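Local structure of SusD-like carbohydrate binding protein (Bacteroides vulgatus, 3LEW) at residues 161-173 against 478-490. The protein probably binds carbohydrate at the bacterial outer membrane as a SusD-family protein, serving nutrient capture. Numbering follows the deposited sequence.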
ATOM      1  N   ALA A 161      -1.388  30.329   2.563  1.00 56.16           N
ATOM      2  CA  ALA A 161      -1.660  29.101   3.358  1.00 54.92           C
ATOM      3  C   ALA A 161      -2.690  29.262   4.518  1.00 53.67           C
ATOM      4  O   ALA A 161      -3.527  28.360   4.728  1.00 52.90           O
ATOM      5  CB  ALA A 161      -0.326  28.521   3.905  1.00 54.71           C
ATOM      6  N   ALA A 162      -2.635  30.408   5.226  1.00 51.71           N
ATOM      7  CA  ALA A 162      -3.474  30.714   6.434  1.00 50.15           C
ATOM      8  C   ALA A 162      -4.977  30.927   6.148  1.00 48.27           C
ATOM      9  O   ALA A 162      -5.844  30.330   6.803  1.00 47.93           O
ATOM     10  CB  ALA A 162      -2.901  31.958   7.164  1.00 50.06           C
ATOM     11  N   GLU A 163      -5.281  31.831   5.218  1.00 46.19           N
ATOM     12  CA  GLU A 163      -6.513  31.709   4.447  1.00 44.32           C
ATOM     13  C   GLU A 163      -6.196  30.467   3.624  1.00 42.11           C
ATOM     14  O   GLU A 163      -5.023  30.127   3.466  1.00 42.67           O
ATOM     15  CB  GLU A 163      -6.797  32.945   3.576  1.00 44.63           C
ATOM     16  CG  GLU A 163      -5.917  33.106   2.351  1.00 45.68           C
ATOM     17  CD  GLU A 163      -6.309  34.309   1.500  1.00 48.37           C
ATOM     18  OE1 GLU A 163      -5.991  35.456   1.884  1.00 48.87           O
ATOM     19  OE2 GLU A 163      -6.938  34.109   0.435  1.00 50.45           O
ATOM     20  N   GLY A 164      -7.194  29.768   3.110  1.00 38.14           N
ATOM     21  CA  GLY A 164      -6.918  28.487   2.485  1.00 35.59           C
ATOM     22  C   GLY A 164      -6.152  28.526   1.169  1.00 31.74           C
ATOM     23  O   GLY A 164      -6.312  29.454   0.388  1.00 32.09           O
ATOM     24  N   LYS A 165      -5.348  27.496   0.924  1.00 28.00           N
ATOM     25  CA  LYS A 165      -4.775  27.245  -0.420  1.00 24.41           C
ATOM     26  C   LYS A 165      -5.688  26.342  -1.313  1.00 20.20           C
ATOM     27  O   LYS A 165      -6.058  25.271  -0.890  1.00 17.58           O
ATOM     28  CB  LYS A 165      -3.431  26.591  -0.255  1.00 24.41           C
ATOM     29  CG  LYS A 165      -2.589  26.605  -1.479  1.00 27.88           C
ATOM     30  CD  LYS A 165      -1.080  26.637  -1.143  1.00 30.28           C
ATOM     31  CE  LYS A 165      -0.217  26.761  -2.401  1.00 33.97           C
ATOM     32  NZ  LYS A 165      -0.643  25.842  -3.540  1.00 35.29           N
ATOM     33  N   PRO A 166      -5.998  26.772  -2.553  1.00 17.69           N
ATOM     34  CA  PRO A 166      -6.806  25.914  -3.419  1.00 15.97           C
ATOM     35  C   PRO A 166      -6.147  24.582  -3.661  1.00 15.81           C
ATOM     36  O   PRO A 166      -4.927  24.522  -3.773  1.00 16.02           O
ATOM     37  CB  PRO A 166      -6.893  26.706  -4.725  1.00 15.91           C
ATOM     38  CG  PRO A 166      -6.667  28.134  -4.331  1.00 16.94           C
ATOM     39  CD  PRO A 166      -5.636  28.030  -3.234  1.00 17.94           C
ATOM     40  N   ALA A 167      -6.947  23.510  -3.735  1.00 14.37           N
ATOM     41  CA  ALA A 167      -6.435  22.224  -4.119  1.00 14.12           C
ATOM     42  C   ALA A 167      -5.842  22.322  -5.546  1.00 12.81           C
ATOM     43  O   ALA A 167      -6.366  23.049  -6.403  1.00 13.03           O
ATOM     44  CB  ALA A 167      -7.564  21.179  -4.093  1.00 13.25           C
ATOM     45  N   SER A 168      -4.766  21.582  -5.758  1.00 12.35           N
ATOM     46  CA  SER A 168      -4.151  21.353  -7.078  1.00 12.54           C
ATOM     47  C   SER A 168      -4.801  20.144  -7.726  1.00 13.08           C
ATOM     48  O   SER A 168      -5.490  19.406  -7.052  1.00 12.96           O
ATOM     49  CB  SER A 168      -2.660  21.108  -6.923  1.00 13.64           C
ATOM     50  OG  SER A 168      -2.047  22.282  -6.442  1.00 12.71           O
ATOM     51  N   SER A 169      -4.526  19.930  -9.011  1.00 13.01           N
ATOM     52  CA  SER A 169      -5.110  18.825  -9.772  1.00 13.29           C
ATOM     53  C   SER A 169      -4.295  17.573  -9.573  1.00 12.81           C
ATOM     54  O   SER A 169      -3.135  17.617  -9.109  1.00 11.80           O
ATOM     55  CB  SER A 169      -5.113  19.086 -11.257  1.00 13.94           C
ATOM     56  OG  SER A 169      -3.782  19.151 -11.771  1.00 13.39           O
ATOM     57  N   VAL A 170      -4.890  16.450  -9.974  1.00 11.93           N
ATOM     58  CA  VAL A 170      -4.190  15.164  -9.866  1.00 12.28           C
ATOM     59  C   VAL A 170      -2.883  15.168 -10.658  1.00 12.66           C
ATOM     60  O   VAL A 170      -1.848  14.675 -10.139  1.00 12.90           O
ATOM     61  CB  VAL A 170      -5.112  13.959 -10.257  1.00 11.25           C
ATOM     62  CG1 VAL A 170      -5.681  14.125 -11.678  1.00 12.30           C
ATOM     63  CG2 VAL A 170      -4.364  12.607 -10.091  1.00 12.85           C
ATOM     64  N   SER A 171      -2.860  15.783 -11.842  1.00 12.67           N
ATOM     65  CA  SER A 171      -1.611  15.877 -12.620  0.70 13.68           C
ATOM     66  C   SER A 171      -0.561  16.699 -11.851  1.00 13.02           C
ATOM     67  O   SER A 171       0.625  16.347 -11.818  1.00 13.19           O
ATOM     68  CB  SER A 171      -1.849  16.516 -13.988  0.70 13.85           C
ATOM     69  OG  SER A 171      -2.639  15.696 -14.829  0.70 15.22           O
ATOM     70  N   GLU A 172      -1.006  17.793 -11.234  1.00 13.11           N
ATOM     71  CA  GLU A 172      -0.085  18.656 -10.494  1.00 12.94           C
ATOM     72  C   GLU A 172       0.486  17.977  -9.240  1.00 13.16           C
ATOM     73  O   GLU A 172       1.667  18.144  -8.922  1.00 12.74           O
ATOM     74  CB  GLU A 172      -0.759  19.966 -10.124  1.00 13.42           C
ATOM     75  CG  GLU A 172      -0.995  20.867 -11.304  1.00 14.54           C
ATOM     76  CD  GLU A 172      -1.905  22.055 -11.036  1.00 17.75           C
ATOM     77  OE1 GLU A 172      -2.722  22.007 -10.081  1.00 19.10           O
ATOM     78  OE2 GLU A 172      -1.837  23.005 -11.863  1.00 20.09           O
ATOM     79  N   VAL A 173      -0.328  17.193  -8.547  1.00 13.18           N
ATOM     80  CA  VAL A 173       0.130  16.505  -7.351  1.00 13.46           C
ATOM     81  C   VAL A 173       1.085  15.390  -7.743  1.00 13.80           C
ATOM     82  O   VAL A 173       2.134  15.199  -7.085  1.00 13.59           O
ATOM     83  CB  VAL A 173      -1.015  16.018  -6.464  1.00 14.09           C
ATOM     84  CG1 VAL A 173      -0.489  15.243  -5.268  1.00 11.79           C
ATOM     85  CG2 VAL A 173      -1.849  17.210  -5.984  1.00 12.81           C
ATOM     86  N   LEU A 478     -14.611  23.200   5.562  1.00 16.20           N
ATOM     87  CA  LEU A 478     -15.014  24.370   6.335  1.00 17.33           C
ATOM     88  C   LEU A 478     -13.907  25.378   6.463  1.00 16.36           C
ATOM     89  O   LEU A 478     -14.114  26.553   6.238  1.00 17.94           O
ATOM     90  CB  LEU A 478     -15.477  23.963   7.740  1.00 17.41           C
ATOM     91  CG  LEU A 478     -16.825  23.288   7.853  1.00 19.27           C
ATOM     92  CD1 LEU A 478     -17.082  22.974   9.329  1.00 22.87           C
ATOM     93  CD2 LEU A 478     -17.967  24.204   7.270  1.00 17.48           C
ATOM     94  N   ALA A 479     -12.740  24.907   6.842  1.00 15.44           N
ATOM     95  CA  ALA A 479     -11.628  25.774   7.181  1.00 15.62           C
ATOM     96  C   ALA A 479     -10.977  26.413   5.968  1.00 15.81           C
ATOM     97  O   ALA A 479     -10.480  27.531   6.043  1.00 16.13           O
ATOM     98  CB  ALA A 479     -10.569  24.987   7.981  1.00 15.60           C
ATOM     99  N   ASN A 480     -10.903  25.690   4.851  1.00 15.35           N
ATOM    100  CA  ASN A 480     -10.242  26.192   3.652  1.00 14.27           C
ATOM    101  C   ASN A 480     -11.260  26.780   2.703  1.00 14.57           C
ATOM    102  O   ASN A 480     -11.875  26.079   1.926  1.00 15.82           O
ATOM    103  CB  ASN A 480      -9.390  25.060   3.012  1.00 13.30           C
ATOM    104  CG  ASN A 480      -8.598  25.510   1.787  1.00 12.67           C
ATOM    105  OD1 ASN A 480      -8.807  26.596   1.267  1.00 15.76           O
ATOM    106  ND2 ASN A 480      -7.675  24.656   1.337  1.00 14.72           N
ATOM    107  N   LYS A 481     -11.422  28.099   2.737  1.00 15.31           N
ATOM    108  CA  LYS A 481     -12.477  28.744   1.975  1.00 16.74           C
ATOM    109  C   LYS A 481     -12.179  28.784   0.493  1.00 16.76           C
ATOM    110  O   LYS A 481     -13.067  29.042  -0.291  1.00 19.81           O
ATOM    111  CB  LYS A 481     -12.750  30.150   2.503  1.00 18.39           C
ATOM    112  CG  LYS A 481     -13.095  30.169   4.019  1.00 18.69           C
ATOM    113  CD  LYS A 481     -14.519  29.753   4.244  1.00 18.73           C
ATOM    114  CE  LYS A 481     -14.981  30.105   5.670  1.00 15.70           C
ATOM    115  NZ  LYS A 481     -14.334  29.350   6.738  1.00 15.95           N
ATOM    116  N   ASN A 482     -10.934  28.521   0.110  1.00 16.95           N
ATOM    117  CA  ASN A 482     -10.536  28.543  -1.302  1.00 16.74           C
ATOM    118  C   ASN A 482     -10.305  27.161  -1.939  1.00 16.11           C
ATOM    119  O   ASN A 482      -9.759  27.054  -3.054  1.00 15.80           O
ATOM    120  CB  ASN A 482      -9.250  29.341  -1.397  1.00 17.60           C
ATOM    121  CG  ASN A 482      -9.417  30.787  -0.895  1.00 19.62           C
ATOM    122  OD1 ASN A 482      -8.680  31.221  -0.012  1.00 25.75           O
ATOM    123  ND2 ASN A 482     -10.392  31.491  -1.413  1.00 19.15           N
ATOM    124  N   LEU A 483     -10.684  26.107  -1.210  1.00 14.57           N
ATOM    125  CA  LEU A 483     -10.333  24.747  -1.559  1.00 14.11           C
ATOM    126  C   LEU A 483     -10.598  24.393  -3.028  1.00 13.73           C
ATOM    127  O   LEU A 483      -9.738  23.803  -3.689  1.00 13.04           O
ATOM    128  CB  LEU A 483     -11.115  23.792  -0.647  1.00 13.84           C
ATOM    129  CG  LEU A 483     -10.852  22.308  -0.758  1.00 14.00           C
ATOM    130  CD1 LEU A 483      -9.386  21.965  -0.517  1.00 12.51           C
ATOM    131  CD2 LEU A 483     -11.805  21.584   0.235  1.00 13.65           C
ATOM    132  N   TYR A 484     -11.796  24.751  -3.532  1.00 13.66           N
ATOM    133  CA  TYR A 484     -12.243  24.335  -4.863  1.00 12.85           C
ATOM    134  C   TYR A 484     -12.207  25.484  -5.861  1.00 13.40           C
ATOM    135  O   TYR A 484     -12.912  25.457  -6.878  1.00 14.11           O
ATOM    136  CB  TYR A 484     -13.674  23.766  -4.794  1.00 13.80           C
ATOM    137  CG  TYR A 484     -13.765  22.522  -3.951  1.00 12.67           C
ATOM    138  CD1 TYR A 484     -13.064  21.384  -4.306  1.00 13.40           C
ATOM    139  CD2 TYR A 484     -14.511  22.490  -2.767  1.00 13.89           C
ATOM    140  CE1 TYR A 484     -13.120  20.221  -3.526  1.00 13.91           C
ATOM    141  CE2 TYR A 484     -14.574  21.326  -1.966  1.00 14.31           C
ATOM    142  CZ  TYR A 484     -13.875  20.216  -2.342  1.00 16.38           C
ATOM    143  OH  TYR A 484     -13.947  19.061  -1.570  1.00 16.05           O
ATOM    144  N   LYS A 485     -11.415  26.502  -5.565  1.00 12.82           N
ATOM    145  CA  LYS A 485     -11.348  27.664  -6.423  1.00 15.11           C
ATOM    146  C   LYS A 485     -10.824  27.371  -7.842  1.00 15.27           C
ATOM    147  O   LYS A 485     -11.375  27.923  -8.822  1.00 16.13           O
ATOM    148  CB  LYS A 485     -10.481  28.734  -5.784  1.00 14.89           C
ATOM    149  CG  LYS A 485     -10.548  30.070  -6.482  1.00 20.45           C
ATOM    150  CD  LYS A 485      -9.536  31.043  -5.848  1.00 25.03           C
ATOM    151  CE  LYS A 485      -9.525  32.402  -6.553  1.00 30.80           C
ATOM    152  NZ  LYS A 485      -8.370  33.249  -6.093  1.00 34.86           N
ATOM    153  N   ASP A 486      -9.776  26.567  -7.947  1.00 15.64           N
ATOM    154  CA  ASP A 486      -9.114  26.317  -9.228  1.00 16.34           C
ATOM    155  C   ASP A 486      -9.668  25.062  -9.914  1.00 17.13           C
ATOM    156  O   ASP A 486      -9.721  24.995 -11.155  1.00 17.16           O
ATOM    157  CB  ASP A 486      -7.608  26.205  -9.055  1.00 16.51           C
ATOM    158  CG  ASP A 486      -6.964  27.508  -8.627  1.00 18.01           C
ATOM    159  OD1 ASP A 486      -7.526  28.584  -8.887  1.00 20.38           O
ATOM    160  OD2 ASP A 486      -5.892  27.441  -8.026  1.00 19.34           O
ATOM    161  N   HIS A 487     -10.043  24.067  -9.109  1.00 16.24           N
ATOM    162  CA  HIS A 487     -10.560  22.784  -9.614  1.00 15.59           C
ATOM    163  C   HIS A 487     -11.782  22.425  -8.790  1.00 16.23           C
ATOM    164  O   HIS A 487     -11.693  22.267  -7.579  1.00 17.23           O
ATOM    165  CB  HIS A 487      -9.478  21.719  -9.494  1.00 15.35           C
ATOM    166  CG  HIS A 487      -8.221  22.089 -10.213  1.00 15.97           C
ATOM    167  ND1 HIS A 487      -8.146  22.146 -11.595  1.00 15.97           N
ATOM    168  CD2 HIS A 487      -7.009  22.501  -9.746  1.00 18.47           C
ATOM    169  CE1 HIS A 487      -6.936  22.566 -11.943  1.00 19.16           C
ATOM    170  NE2 HIS A 487      -6.229  22.792 -10.842  1.00 17.35           N
ATOM    171  N   PRO A 488     -12.945  22.276  -9.443  1.00 15.90           N
ATOM    172  CA  PRO A 488     -14.151  22.058  -8.672  1.00 15.30           C
ATOM    173  C   PRO A 488     -14.290  20.659  -8.055  1.00 14.07           C
ATOM    174  O   PRO A 488     -13.754  19.679  -8.562  1.00 13.19           O
ATOM    175  CB  PRO A 488     -15.267  22.239  -9.709  1.00 15.93           C
ATOM    176  CG  PRO A 488     -14.619  21.815 -11.009  1.00 16.95           C
ATOM    177  CD  PRO A 488     -13.226  22.424 -10.886  1.00 17.03           C
ATOM    178  N   LYS A 489     -15.035  20.604  -6.959  1.00 13.43           N
ATOM    179  CA  LYS A 489     -15.368  19.367  -6.324  1.00 12.96           C
ATOM    180  C   LYS A 489     -16.103  18.505  -7.355  1.00 13.38           C
ATOM    181  O   LYS A 489     -16.910  19.010  -8.146  1.00 11.70           O
ATOM    182  CB  LYS A 489     -16.294  19.648  -5.111  1.00 13.13           C
ATOM    183  CG  LYS A 489     -16.721  18.437  -4.323  1.00 13.82           C
ATOM    184  CD  LYS A 489     -17.466  18.869  -3.053  1.00 16.92           C
ATOM    185  CE  LYS A 489     -17.826  17.726  -2.170  1.00 19.80           C
ATOM    186  NZ  LYS A 489     -18.415  18.213  -0.901  1.00 21.48           N
ATOM    187  N   LEU A 490     -15.834  17.211  -7.350  1.00 12.97           N
ATOM    188  CA  LEU A 490     -16.456  16.323  -8.340  1.00 14.10           C
ATOM    189  C   LEU A 490     -17.973  16.336  -8.186  1.00 14.61           C
ATOM    190  O   LEU A 490     -18.504  16.271  -7.042  1.00 15.18           O
ATOM    191  CB  LEU A 490     -15.921  14.893  -8.196  1.00 13.87           C
ATOM    192  CG  LEU A 490     -14.450  14.629  -8.457  1.00 16.69           C
ATOM    193  CD1 LEU A 490     -14.203  13.101  -8.393  1.00 16.58           C
ATOM    194  CD2 LEU A 490     -13.972  15.219  -9.819  1.00 15.21           C
TER
HETATM  195  O   HOH W   1      -9.762  29.908   4.178  1.00 29.85           O
HETATM  196  O   HOH W   2      -8.919  24.243  -6.334  1.00 13.71           O
HETATM  197  O   HOH W   3      -4.556  25.258  -7.493  1.00 24.57           O
HETATM  198  O   HOH W   4      -4.054  24.255  -9.972  1.00 26.47           O
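Asn480, just past the C-terminal end of helix 474-479, lays its amide against the extended backbone of Gly164 and Lys165. A chi1 of -177° swings the amide across to that run, and Asn480 ND2 donates to Lys165 O at 2.8 Å, almost straight, though from above the carbonyl plane; Glu476 takes a second bond from ND2. Asn480 OD1 accepts from Asn482 N, an Asx turn, and lies 2.9 Å from Gly164 CA, where a beta carbon would collide with it; glycine therefore suits that position. With an alanine at Asn480, Lys165 O would probably lose this donor and Asn482 N its side-chain acceptor, leaving the turn less firmly held. Pro166, with no N-H to satisfy, packs its ring on Asn482 O and Lys485 CB. Next, Ala167 N donates to Leu483 O at 2.8 Å, and its small methyl meets Leu483 CD1. One water donates to both Ala167 O and Leu483 O and accepts from His487 N. The His487 ring, turned toward 161-173 by chi1 -57°, takes Ser169 CB over one face in a CH-pi contact, while its CD2 edge lies 3.4 Å from Ala167 O. Ser169 OG accepts from Glu172 N and Glu172 OE1 from Ser169 N, a capping box starting helix 170-187; water links this OE1 to His487 NE2. Directional bonds thus fix the C-terminal loop along 164-167, satisfying backbone polar atoms at a partly buried junction.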